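Local coordinates for hypothetical protein TT1662 (Thermus thermophilus, PDB 1UFO), which is probably a hydrolase of the alpha/beta hydrolase fold, with a natural substrate that is not established, at residues A56-A59 with G63-E66; E91-A96 with H120-E125; P174-H179 with L228-H233; H184-A189 with A215-T220. All blocks are in the same frame, centred on the assembly; numbering follows the deposited sequence.

Contact 1: A56-A59 with G63-E66; sequences AFDA and GERE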
loop_
_atom_site.group_PDB
_atom_site.type_symbol
_atom_site.label_atom_id
_atom_site.label_comp_id
_atom_site.label_asym_id
_atom_site.label_seq_id
_atom_site.Cartn_x
_atom_site.Cartn_y
_atom_site.Cartn_z
ATOM N N ALA A 56 -11.496 -17.585 11.237
ATOM C CA ALA A 56 -10.660 -17.148 12.372
ATOM C C ALA A 56 -10.982 -18.029 13.550
ATOM O O ALA A 56 -12.136 -18.453 13.717
ATOM C CB ALA A 56 -10.982 -15.695 12.702
ATOM N N PHE A 57 -9.978 -18.358 14.349
ATOM C CA PHE A 57 -10.265 -19.109 15.549
ATOM C C PHE A 57 -9.496 -18.472 16.681
ATOM O O PHE A 57 -8.559 -17.673 16.445
ATOM C CB PHE A 57 -9.917 -20.587 15.385
ATOM C CG PHE A 57 -8.432 -20.874 15.142
ATOM C CD1 PHE A 57 -7.602 -21.247 16.218
ATOM C CD2 PHE A 57 -7.870 -20.748 13.846
ATOM C CE1 PHE A 57 -6.210 -21.508 15.998
ATOM C CE2 PHE A 57 -6.494 -21.014 13.614
ATOM C CZ PHE A 57 -5.672 -21.396 14.703
ATOM N N ASP A 58 -9.909 -18.772 17.929
ATOM C CA ASP A 58 -9.232 -18.180 19.071
ATOM C C ASP A 58 -7.890 -18.856 19.368
ATOM O O ASP A 58 -7.772 -20.076 19.323
ATOM C CB ASP A 58 -10.112 -18.323 20.329
ATOM C CG ASP A 58 -11.330 -17.444 20.300
ATOM O OD1 ASP A 58 -12.411 -17.892 20.799
ATOM O OD2 ASP A 58 -11.233 -16.316 19.794
ATOM N N ALA A 59 -6.904 -18.042 19.706
ATOM C CA ALA A 59 -5.584 -18.591 20.064
ATOM C C ALA A 59 -5.650 -19.193 21.457
ATOM O O ALA A 59 -6.567 -18.925 22.211
ATOM C CB ALA A 59 -4.554 -17.427 20.056
ATOM N N GLY A 63 -10.187 -15.535 23.977
ATOM C CA GLY A 63 -11.550 -15.668 23.534
ATOM C C GLY A 63 -12.363 -16.650 24.367
ATOM O O GLY A 63 -12.514 -16.500 25.622
ATOM N N GLU A 64 -12.850 -17.676 23.704
ATOM C CA GLU A 64 -13.669 -18.687 24.395
ATOM C C GLU A 64 -12.864 -19.737 25.064
ATOM O O GLU A 64 -13.422 -20.558 25.831
ATOM C CB GLU A 64 -14.689 -19.344 23.459
ATOM C CG GLU A 64 -15.617 -18.309 22.848
ATOM C CD GLU A 64 -16.783 -18.870 22.027
ATOM O OE1 GLU A 64 -16.661 -19.000 20.786
ATOM O OE2 GLU A 64 -17.863 -19.134 22.676
ATOM N N ARG A 65 -11.547 -19.728 24.870
ATOM C CA ARG A 65 -10.679 -20.757 25.458
ATOM C C ARG A 65 -10.262 -20.466 26.883
ATOM O O ARG A 65 -10.274 -19.359 27.280
ATOM C CB ARG A 65 -9.442 -20.903 24.545
ATOM C CG ARG A 65 -9.878 -21.310 23.148
ATOM C CD ARG A 65 -8.723 -21.460 22.152
ATOM N NE ARG A 65 -7.815 -22.559 22.524
ATOM C CZ ARG A 65 -6.834 -22.987 21.720
ATOM N NH1 ARG A 65 -6.644 -22.396 20.538
ATOM N NH2 ARG A 65 -6.041 -24.001 22.051
ATOM N N GLU A 66 -9.871 -21.484 27.672
ATOM C CA GLU A 66 -9.526 -21.208 29.061
ATOM C C GLU A 66 -8.347 -20.282 29.185
ATOM O O GLU A 66 -7.319 -20.583 28.613
ATOM C CB GLU A 66 -9.239 -22.497 29.838
ATOM C CG GLU A 66 -9.789 -22.405 31.314
ATOM C CD GLU A 66 -11.377 -22.492 31.382
ATOM O OE1 GLU A 66 -11.977 -22.481 32.503
ATOM O OE2 GLU A 66 -12.032 -22.570 30.297
#

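Contact 2: E91-A96 with H120-E125; sequences EARRVA and HLLLAE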
loop_
_atom_site.group_PDB
_atom_site.type_symbol
_atom_site.label_atom_id
_atom_site.label_comp_id
_atom_site.label_asym_id
_atom_site.label_seq_id
_atom_site.Cartn_x
_atom_site.Cartn_y
_atom_site.Cartn_z
ATOM N N GLU A 91 -1.786 -24.908 15.367
ATOM C CA GLU A 91 -3.251 -25.038 15.116
ATOM C C GLU A 91 -3.603 -24.416 13.769
ATOM O O GLU A 91 -4.390 -24.962 12.988
ATOM C CB GLU A 91 -4.070 -24.315 16.206
ATOM C CG GLU A 91 -3.950 -25.076 17.541
ATOM C CD GLU A 91 -4.335 -24.271 18.721
ATOM O OE1 GLU A 91 -4.560 -23.055 18.588
ATOM O OE2 GLU A 91 -4.415 -24.889 19.825
ATOM N N ALA A 92 -3.032 -23.230 13.491
ATOM C CA ALA A 92 -3.380 -22.552 12.263
ATOM C C ALA A 92 -2.982 -23.351 11.051
ATOM O O ALA A 92 -3.686 -23.360 10.051
ATOM C CB ALA A 92 -2.647 -21.163 12.234
ATOM N N ARG A 93 -1.828 -24.029 11.105
ATOM C CA ARG A 93 -1.428 -24.776 9.931
ATOM C C ARG A 93 -2.447 -25.918 9.692
ATOM O O ARG A 93 -2.840 -26.164 8.524
ATOM C CB ARG A 93 -0.029 -25.345 10.090
ATOM C CG ARG A 93 0.441 -25.872 8.783
ATOM C CD ARG A 93 1.899 -26.211 8.782
ATOM N NE ARG A 93 2.262 -26.672 7.424
ATOM C CZ ARG A 93 3.503 -26.686 6.969
ATOM N NH1 ARG A 93 3.757 -27.149 5.744
ATOM N NH2 ARG A 93 4.488 -26.208 7.736
ATOM N N ARG A 94 -2.879 -26.568 10.772
ATOM C CA ARG A 94 -3.869 -27.671 10.602
ATOM C C ARG A 94 -5.208 -27.130 10.096
ATOM O O ARG A 94 -5.823 -27.734 9.164
ATOM C CB ARG A 94 -4.042 -28.475 11.896
ATOM C CG ARG A 94 -2.815 -29.387 12.146
ATOM C CD ARG A 94 -3.052 -30.309 13.316
ATOM N NE ARG A 94 -3.102 -29.561 14.572
ATOM C CZ ARG A 94 -4.174 -29.299 15.320
ATOM N NH1 ARG A 94 -4.042 -28.575 16.446
ATOM N NH2 ARG A 94 -5.376 -29.746 14.970
ATOM N N VAL A 95 -5.616 -25.980 10.620
ATOM C CA VAL A 95 -6.886 -25.384 10.163
ATOM C C VAL A 95 -6.800 -25.023 8.676
ATOM O O VAL A 95 -7.724 -25.260 7.905
ATOM C CB VAL A 95 -7.233 -24.130 11.013
ATOM C CG1 VAL A 95 -8.467 -23.323 10.351
ATOM C CG2 VAL A 95 -7.612 -24.576 12.479
ATOM N N ALA A 96 -5.714 -24.390 8.280
ATOM C CA ALA A 96 -5.525 -23.963 6.882
ATOM C C ALA A 96 -5.497 -25.141 5.953
ATOM O O ALA A 96 -6.102 -25.104 4.890
ATOM C CB ALA A 96 -4.203 -23.121 6.773
ATOM N N HIS A 120 4.540 -15.293 10.161
ATOM C CA HIS A 120 5.969 -15.462 9.887
ATOM C C HIS A 120 6.483 -16.847 10.313
ATOM O O HIS A 120 7.217 -17.489 9.544
ATOM C CB HIS A 120 6.725 -14.340 10.584
ATOM C CG HIS A 120 6.808 -13.108 9.752
ATOM N ND1 HIS A 120 7.750 -12.935 8.754
ATOM C CD2 HIS A 120 6.081 -11.949 9.794
ATOM C CE1 HIS A 120 7.604 -11.724 8.235
ATOM N NE2 HIS A 120 6.599 -11.103 8.843
ATOM N N LEU A 121 6.106 -17.291 11.501
ATOM C CA LEU A 121 6.517 -18.607 11.971
ATOM C C LEU A 121 6.055 -19.683 10.923
ATOM O O LEU A 121 6.793 -20.618 10.631
ATOM C CB LEU A 121 5.881 -18.963 13.314
ATOM C CG LEU A 121 6.325 -18.208 14.548
ATOM C CD1 LEU A 121 5.582 -18.574 15.741
ATOM C CD2 LEU A 121 7.850 -18.488 14.731
ATOM N N LEU A 122 4.828 -19.565 10.406
ATOM C CA LEU A 122 4.326 -20.523 9.419
ATOM C C LEU A 122 5.139 -20.472 8.144
ATOM O O LEU A 122 5.458 -21.558 7.582
ATOM C CB LEU A 122 2.832 -20.236 9.085
ATOM C CG LEU A 122 1.862 -20.611 10.197
ATOM C CD1 LEU A 122 0.475 -19.819 10.025
ATOM C CD2 LEU A 122 1.633 -22.150 10.208
ATOM N N LEU A 123 5.443 -19.252 7.638
ATOM C CA LEU A 123 6.254 -19.175 6.421
ATOM C C LEU A 123 7.657 -19.751 6.671
ATOM O O LEU A 123 8.211 -20.425 5.785
ATOM C CB LEU A 123 6.378 -17.702 5.904
ATOM C CG LEU A 123 5.070 -17.097 5.442
ATOM C CD1 LEU A 123 5.280 -15.642 5.170
ATOM C CD2 LEU A 123 4.575 -17.769 4.165
ATOM N N ALA A 124 8.215 -19.510 7.846
ATOM C CA ALA A 124 9.609 -19.994 8.123
ATOM C C ALA A 124 9.625 -21.512 8.186
ATOM O O ALA A 124 10.689 -22.118 7.948
ATOM C CB ALA A 124 10.157 -19.385 9.433
ATOM N N GLU A 125 8.474 -22.142 8.434
ATOM C CA GLU A 125 8.466 -23.605 8.516
ATOM C C GLU A 125 7.934 -24.226 7.233
ATOM O O GLU A 125 7.568 -25.409 7.196
ATOM C CB GLU A 125 7.725 -24.090 9.786
ATOM C CG GLU A 125 6.244 -24.082 9.727
ATOM C CD GLU A 125 5.593 -24.875 10.880
ATOM O OE1 GLU A 125 4.437 -25.329 10.654
ATOM O OE2 GLU A 125 6.236 -25.035 11.972
HETATM O O HOH W 1 6.568 -27.615 5.610
#

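Contact 3: P174-H179 with L228-H233; sequences PLLHLH and LAFLEH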
loop_
_atom_site.group_PDB
_atom_site.type_symbol
_atom_site.label_atom_id
_atom_site.label_comp_id
_atom_site.label_asym_id
_atom_site.label_seq_id
_atom_site.Cartn_x
_atom_site.Cartn_y
_atom_site.Cartn_z
ATOM N N PRO A 174 4.098 -14.109 -1.565
ATOM C CA PRO A 174 3.768 -12.681 -1.483
ATOM C C PRO A 174 3.453 -12.270 -0.044
ATOM O O PRO A 174 2.678 -12.913 0.642
ATOM C CB PRO A 174 2.528 -12.501 -2.349
ATOM C CG PRO A 174 2.770 -13.650 -3.508
ATOM C CD PRO A 174 3.334 -14.819 -2.635
ATOM N N LEU A 175 4.073 -11.187 0.376
ATOM C CA LEU A 175 3.944 -10.759 1.754
ATOM C C LEU A 175 3.874 -9.259 1.834
ATOM O O LEU A 175 4.757 -8.555 1.356
ATOM C CB LEU A 175 5.176 -11.254 2.582
ATOM C CG LEU A 175 5.382 -10.687 4.007
ATOM C CD1 LEU A 175 4.203 -11.117 4.800
ATOM C CD2 LEU A 175 6.619 -11.236 4.608
ATOM N N LEU A 176 2.800 -8.777 2.459
ATOM C CA LEU A 176 2.642 -7.312 2.621
ATOM C C LEU A 176 2.579 -6.969 4.091
ATOM O O LEU A 176 1.754 -7.545 4.792
ATOM C CB LEU A 176 1.321 -6.798 1.954
ATOM C CG LEU A 176 0.920 -5.400 2.324
ATOM C CD1 LEU A 176 2.060 -4.470 1.775
ATOM C CD2 LEU A 176 -0.414 -5.069 1.657
ATOM N N HIS A 177 3.468 -6.091 4.558
ATOM C CA HIS A 177 3.416 -5.635 5.956
ATOM C C HIS A 177 2.673 -4.289 5.915
ATOM O O HIS A 177 2.980 -3.414 5.101
ATOM C CB HIS A 177 4.816 -5.441 6.557
ATOM C CG HIS A 177 5.254 -6.542 7.445
ATOM N ND1 HIS A 177 4.930 -6.577 8.794
ATOM C CD2 HIS A 177 5.939 -7.705 7.200
ATOM C CE1 HIS A 177 5.411 -7.702 9.328
ATOM N NE2 HIS A 177 6.012 -8.398 8.372
ATOM N N LEU A 178 1.647 -4.144 6.772
ATOM C CA LEU A 178 0.872 -2.899 6.820
ATOM C C LEU A 178 1.107 -2.362 8.237
ATOM O O LEU A 178 0.970 -3.107 9.227
ATOM C CB LEU A 178 -0.649 -3.168 6.619
ATOM C CG LEU A 178 -0.868 -3.869 5.269
ATOM C CD1 LEU A 178 -1.053 -5.412 5.435
ATOM C CD2 LEU A 178 -2.176 -3.264 4.640
ATOM N N HIS A 179 1.486 -1.083 8.359
ATOM C CA HIS A 179 1.852 -0.558 9.681
ATOM C C HIS A 179 1.499 0.909 9.831
ATOM O O HIS A 179 1.270 1.605 8.853
ATOM C CB HIS A 179 3.386 -0.625 9.790
ATOM C CG HIS A 179 3.906 -1.074 11.116
ATOM N ND1 HIS A 179 4.037 -2.422 11.429
ATOM C CD2 HIS A 179 4.328 -0.386 12.219
ATOM C CE1 HIS A 179 4.497 -2.551 12.664
ATOM N NE2 HIS A 179 4.690 -1.325 13.171
ATOM N N LEU A 228 -6.773 -5.783 1.000
ATOM C CA LEU A 228 -7.699 -6.482 0.125
ATOM C C LEU A 228 -7.221 -6.341 -1.340
ATOM O O LEU A 228 -7.245 -7.302 -2.105
ATOM C CB LEU A 228 -9.091 -5.877 0.313
ATOM C CG LEU A 228 -10.203 -6.483 -0.554
ATOM C CD1 LEU A 228 -10.416 -7.984 -0.226
ATOM C CD2 LEU A 228 -11.464 -5.690 -0.174
ATOM N N ALA A 229 -6.668 -5.187 -1.680
ATOM C CA ALA A 229 -6.132 -4.997 -3.055
ATOM C C ALA A 229 -4.938 -5.939 -3.286
ATOM O O ALA A 229 -4.838 -6.504 -4.337
ATOM C CB ALA A 229 -5.673 -3.500 -3.247
ATOM N N PHE A 230 -4.059 -6.083 -2.303
ATOM C CA PHE A 230 -2.892 -6.943 -2.421
ATOM C C PHE A 230 -3.324 -8.382 -2.635
ATOM O O PHE A 230 -2.762 -9.039 -3.502
ATOM C CB PHE A 230 -2.059 -6.787 -1.141
ATOM C CG PHE A 230 -0.717 -7.500 -1.188
ATOM C CD1 PHE A 230 0.421 -6.850 -1.740
ATOM C CD2 PHE A 230 -0.554 -8.767 -0.628
ATOM C CE1 PHE A 230 1.657 -7.458 -1.711
ATOM C CE2 PHE A 230 0.732 -9.383 -0.599
ATOM C CZ PHE A 230 1.856 -8.721 -1.147
ATOM N N LEU A 231 -4.304 -8.830 -1.832
ATOM C CA LEU A 231 -4.833 -10.223 -2.001
ATOM C C LEU A 231 -5.487 -10.387 -3.383
ATOM O O LEU A 231 -5.219 -11.392 -4.028
ATOM C CB LEU A 231 -5.896 -10.539 -0.970
ATOM C CG LEU A 231 -5.374 -10.571 0.483
ATOM C CD1 LEU A 231 -6.506 -11.051 1.414
ATOM C CD2 LEU A 231 -4.103 -11.414 0.592
ATOM N N GLU A 232 -6.284 -9.437 -3.832
ATOM C CA GLU A 232 -6.907 -9.652 -5.144
ATOM C C GLU A 232 -5.866 -9.666 -6.250
ATOM O O GLU A 232 -6.006 -10.469 -7.189
ATOM C CB GLU A 232 -7.973 -8.661 -5.460
ATOM C CG GLU A 232 -9.150 -8.796 -4.497
ATOM C CD GLU A 232 -10.330 -7.987 -4.933
ATOM O OE1 GLU A 232 -11.423 -8.581 -5.050
ATOM O OE2 GLU A 232 -10.244 -6.758 -5.141
ATOM N N HIS A 233 -4.811 -8.817 -6.145
ATOM C CA HIS A 233 -3.778 -8.829 -7.188
ATOM C C HIS A 233 -3.150 -10.230 -7.279
ATOM O O HIS A 233 -2.999 -10.788 -8.369
ATOM C CB HIS A 233 -2.686 -7.809 -6.800
ATOM C CG HIS A 233 -1.573 -7.782 -7.792
ATOM N ND1 HIS A 233 -1.714 -7.211 -9.034
ATOM C CD2 HIS A 233 -0.340 -8.361 -7.765
ATOM C CE1 HIS A 233 -0.617 -7.457 -9.738
ATOM N NE2 HIS A 233 0.229 -8.155 -8.994
#

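Contact 4: H184-A189 with A215-T220; sequences HIVPLA and AGHTLT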
loop_
_atom_site.group_PDB
_atom_site.type_symbol
_atom_site.label_atom_id
_atom_site.label_comp_id
_atom_site.label_asym_id
_atom_site.label_seq_id
_atom_site.Cartn_x
_atom_site.Cartn_y
_atom_site.Cartn_z
ATOM N N HIS A 184 3.825 2.239 18.907
ATOM C CA HIS A 184 4.894 2.047 19.884
ATOM C C HIS A 184 4.897 0.661 20.493
ATOM O O HIS A 184 5.849 0.323 21.197
ATOM C CB HIS A 184 4.805 3.118 20.977
ATOM C CG HIS A 184 4.820 4.510 20.433
ATOM N ND1 HIS A 184 5.826 4.972 19.605
ATOM C CD2 HIS A 184 3.948 5.547 20.583
ATOM C CE1 HIS A 184 5.584 6.234 19.285
ATOM N NE2 HIS A 184 4.450 6.609 19.862
ATOM N N ILE A 185 3.884 -0.143 20.228
ATOM C CA ILE A 185 3.861 -1.530 20.723
ATOM C C ILE A 185 4.810 -2.371 19.801
ATOM O O ILE A 185 5.635 -3.191 20.260
ATOM C CB ILE A 185 2.442 -2.033 20.709
ATOM C CG1 ILE A 185 1.598 -1.231 21.733
ATOM C CG2 ILE A 185 2.460 -3.484 21.001
ATOM C CD1 ILE A 185 0.105 -1.429 21.730
ATOM N N VAL A 186 4.668 -2.175 18.481
ATOM C CA VAL A 186 5.589 -2.748 17.497
ATOM C C VAL A 186 6.144 -1.549 16.740
ATOM O O VAL A 186 5.523 -1.033 15.805
ATOM C CB VAL A 186 4.934 -3.686 16.537
ATOM C CG1 VAL A 186 5.980 -4.211 15.508
ATOM C CG2 VAL A 186 4.303 -4.860 17.347
ATOM N N PRO A 187 7.333 -1.051 17.157
ATOM C CA PRO A 187 7.925 0.127 16.494
ATOM C C PRO A 187 8.082 -0.111 15.010
ATOM O O PRO A 187 8.414 -1.215 14.581
ATOM C CB PRO A 187 9.326 0.216 17.134
ATOM C CG PRO A 187 9.059 -0.325 18.565
ATOM C CD PRO A 187 8.211 -1.540 18.261
ATOM N N LEU A 188 7.842 0.941 14.226
ATOM C CA LEU A 188 8.053 0.872 12.789
ATOM C C LEU A 188 9.384 0.252 12.412
ATOM O O LEU A 188 9.477 -0.560 11.454
ATOM C CB LEU A 188 7.926 2.270 12.163
ATOM C CG LEU A 188 8.088 2.341 10.634
ATOM C CD1 LEU A 188 6.854 1.716 10.022
ATOM C CD2 LEU A 188 8.218 3.796 10.158
ATOM N N ALA A 189 10.424 0.524 13.210
ATOM C CA ALA A 189 11.719 -0.026 12.867
ATOM C C ALA A 189 11.779 -1.567 12.917
ATOM O O ALA A 189 12.586 -2.135 12.191
ATOM C CB ALA A 189 12.791 0.581 13.818
ATOM N N ALA A 215 -0.909 6.692 12.047
ATOM C CA ALA A 215 -1.606 5.567 12.677
ATOM C C ALA A 215 -0.699 4.900 13.684
ATOM O O ALA A 215 0.534 4.983 13.597
ATOM C CB ALA A 215 -2.038 4.543 11.610
ATOM N N GLY A 216 -1.303 4.235 14.667
ATOM C CA GLY A 216 -0.570 3.533 15.720
ATOM C C GLY A 216 -0.787 2.042 15.582
ATOM O O GLY A 216 -0.898 1.506 14.460
ATOM N N HIS A 217 -0.890 1.389 16.723
ATOM C CA HIS A 217 -1.073 -0.071 16.790
ATOM C C HIS A 217 -2.559 -0.523 16.720
ATOM O O HIS A 217 -3.175 -1.106 17.670
ATOM C CB HIS A 217 -0.343 -0.576 18.079
ATOM C CG HIS A 217 -0.162 -2.043 18.069
ATOM N ND1 HIS A 217 0.749 -2.653 17.254
ATOM C CD2 HIS A 217 -0.777 -3.017 18.774
ATOM C CE1 HIS A 217 0.706 -3.970 17.484
ATOM N NE2 HIS A 217 -0.202 -4.215 18.406
ATOM N N THR A 218 -3.152 -0.205 15.569
ATOM C CA THR A 218 -4.515 -0.603 15.245
ATOM C C THR A 218 -4.603 -0.937 13.753
ATOM O O THR A 218 -3.896 -0.390 12.936
ATOM C CB THR A 218 -5.594 0.473 15.560
ATOM O OG1 THR A 218 -5.454 1.555 14.659
ATOM C CG2 THR A 218 -5.390 1.005 16.965
ATOM N N LEU A 219 -5.532 -1.843 13.438
ATOM C CA LEU A 219 -5.718 -2.295 12.064
ATOM C C LEU A 219 -6.774 -1.345 11.537
ATOM O O LEU A 219 -7.966 -1.494 11.759
ATOM C CB LEU A 219 -6.187 -3.765 12.078
ATOM C CG LEU A 219 -6.001 -4.518 10.721
ATOM C CD1 LEU A 219 -6.184 -6.017 10.908
ATOM C CD2 LEU A 219 -6.911 -3.996 9.649
ATOM N N THR A 220 -6.334 -0.307 10.830
ATOM C CA THR A 220 -7.266 0.754 10.363
ATOM C C THR A 220 -8.035 0.349 9.128
ATOM O O THR A 220 -7.616 -0.529 8.357
ATOM C CB THR A 220 -6.527 2.059 9.966
ATOM O OG1 THR A 220 -5.694 1.766 8.825
ATOM C CG2 THR A 220 -5.656 2.522 11.085
#

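Contact 1: A56-A59 with G63-E66
Asp58 and Arg65 grip each other's segments by exchanging side-chain and backbone partners. OD1 of Asp58 accepts the backbone N-H of Glu64 at 2.9 Å from N to OD1, along an almost straight line (176°), and the N-H comes in from above the carboxylate plane. In return Arg65 sends its side chain back along residues 58-59. Its NH1 lies 2.9 Å from Asp58 O, which sits at the edge of the guanidinium and nearly in its plane. A bend at chi3 (65°) turns the guanidinium toward that carbonyl, while the methylene CD rests 3.3 Å from Ala59 O. CB of Asp58 lies alongside this aliphatic part, 3.9 Å from Arg65 CD. Gly63 passes close to the Asp58 carboxylate, its CA 3.6 Å from OD1, in a positive-phi conformation (phi 62°) that favours glycine.

Further out, Lys37 bridges Asp58 OD1 and Glu64 OE1; together with Arg7, which also pairs with Glu64, it probably offsets the repulsion of two carboxylates 4.4 Å apart (OD1 to OE1). Arg65 NH2 forms a salt bridge with Glu91 of helix 77-103, and His31 NE2 bonds to Ala59 N. The two segments thus pin a loop following strand 52-56, within the connection to helix 77-103: a strand-to-helix link of the alpha/beta hydrolase fold.

Contact 2: E91-A96 with H120-E125
Leu122 reaches across to Ala92 and Arg93 where helix 77-103 packs beside helix 114-124, two of the helices flanking the central sheet of the alpha/beta hydrolase fold. This is the tight, buried part of the contact. CD2 of Leu122 touches CB of Arg93 at 3.6 Å, and its other branch, CD1, comes within 4.1 Å of Ala92 CB. The Leu122 and Arg93 side chains run past each other in opposite directions, so the CD2 methyl packs on the first carbon of Arg93, and the guanidinium lies well beyond the leucine. On the sheet side, Ala92 also touches Leu28 and Leu30 of strand 25-30.

The other half is polar, partly exposed and bridged by water. With CG anti to the backbone N (chi1 -169°) and the chain extended to NE, Arg93 carries its guanidinium to the end of helix 114-124, where Glu125 is the first residue to leave the helical conformation. NH2 donates to two Glu125 oxygens, OE1 at 3.0 Å in a salt bridge and the backbone O at 3.2 Å. Both acceptors lie close to the guanidinium plane, although the carboxylate plane is turned 46° against it. Lys89 pairs with the other carboxylate oxygen of Glu125, and Glu97 with Arg93 NE, making a charged cluster over the helix end. A single water closes a second path between the same residues, accepting from Arg93 NH1 at 2.9 Å and donating to Glu125 O at 2.9 Å.

Contact 3: P174-H179 with L228-H233
The Phe230 ring lies with one face against Leu176, whose CB stands over its centre, 3.5 Å from the centroid and only 3° off the ring normal, a nearly ideal CH-pi contact. Pro174 CB and the Leu175 carbonyl carbon approach the same ring obliquely, near CE2 and CZ. The ring thereby anchors helix 221-236, the last helix of the alpha/beta hydrolase fold, on strand 175-180, in the parallel part of the central mixed sheet.

Phe230 CG is anti to the backbone N (chi1 -173°), which projects the ring from the helix toward the strand. The side chains of Leu176 and Phe230 run antiparallel to one another: the leucine heads back to the root of the phenylalanine, where CD2 lies 3.7 Å from Phe230 CB, and the far end of the ring reaches the strand's backbone, with CZ 3.6 Å from the Leu175 carbonyl carbon. At that end Pro174 CB closes on CE2 at 4.0 Å, just before the strand begins.

The contact is buried, and its side-chain contacts are apolar. Leu133 and Ala208 of the flanking strands 132-135 and 207-212 also touch Phe230, while Trp234 meets it edge-to-face one helical turn on. The second subunit adds to the enclosure: its Leu222 packs on Phe230 and its Phe210 on Leu176, so this helix-sheet layer reaches into the dimer interface. Leu176 CB sits almost evenly above the ring, 3.7 Å from each of Phe230 CD2, CE1, CE2 and CZ.

Contact 4: H184-A189 with A215-T220
His217 lays one face of its imidazole against Ile185 and comes close to Val186, joining two loops at the probable active site of this alpha/beta hydrolase. The segment 215-220 follows strand 207-212 and begins at Ala215, which packs on Glu204 of the second subunit. Gly216 then leads into His217, the centre of an inverse gamma turn whose closing bond, Thr218 N to Gly216 O, is weak.

CG of His217 is anti to the backbone N (chi1 -165°), swinging the ring toward residues 185-186. Ile185 CB stands over the ring, 3.8 Å from its centroid and 12° off the normal, in a CH-pi contact, with the two side chains crossing at about a right angle. The isoleucine spreads over this one face: CD1 reaches His217 CD2 at 3.5 Å, and CG2 lies 3.8 Å from His217 NE2. Val186 approaches the imidazole obliquely, its CG2 3.7 Å from His217 CE1. Both ring nitrogens have partners: ND1 bonds to Asp183 and NE2 to Ser113 on the probable nucleophile elbow, consistent with a Ser-His-Asp catalytic triad. Asp183 also accepts the backbone N-H of Val186, so the acid helps to set the loop that packs on the histidine.

At the far end of the segment, Thr220 stands right before helix 221-236 and caps it, with OG1 bonded to Met223 N.

In the fold
Contacts 1, 2 and 3 follow one another along the chain, and contact 4 is nested within the loop that contact 3 closes. All four belong to the frame built around one mixed sheet. Contacts 1 and 2, with centres about 17 Å apart, meet through helix 77-103, where Phe57 packs on Ala92 and Val95. Contact 2 touches contact 3 through a probable hydrogen bond between His120 and His177, linking helix 114-124 to strand 175-180. Contacts 3 and 4, their centres also about 17 Å apart, join where His179 probably hydrogen-bonds to Val186 O. The chain of touching contacts thus leads from the 56-66 loop across the fold to the probable catalytic histidine.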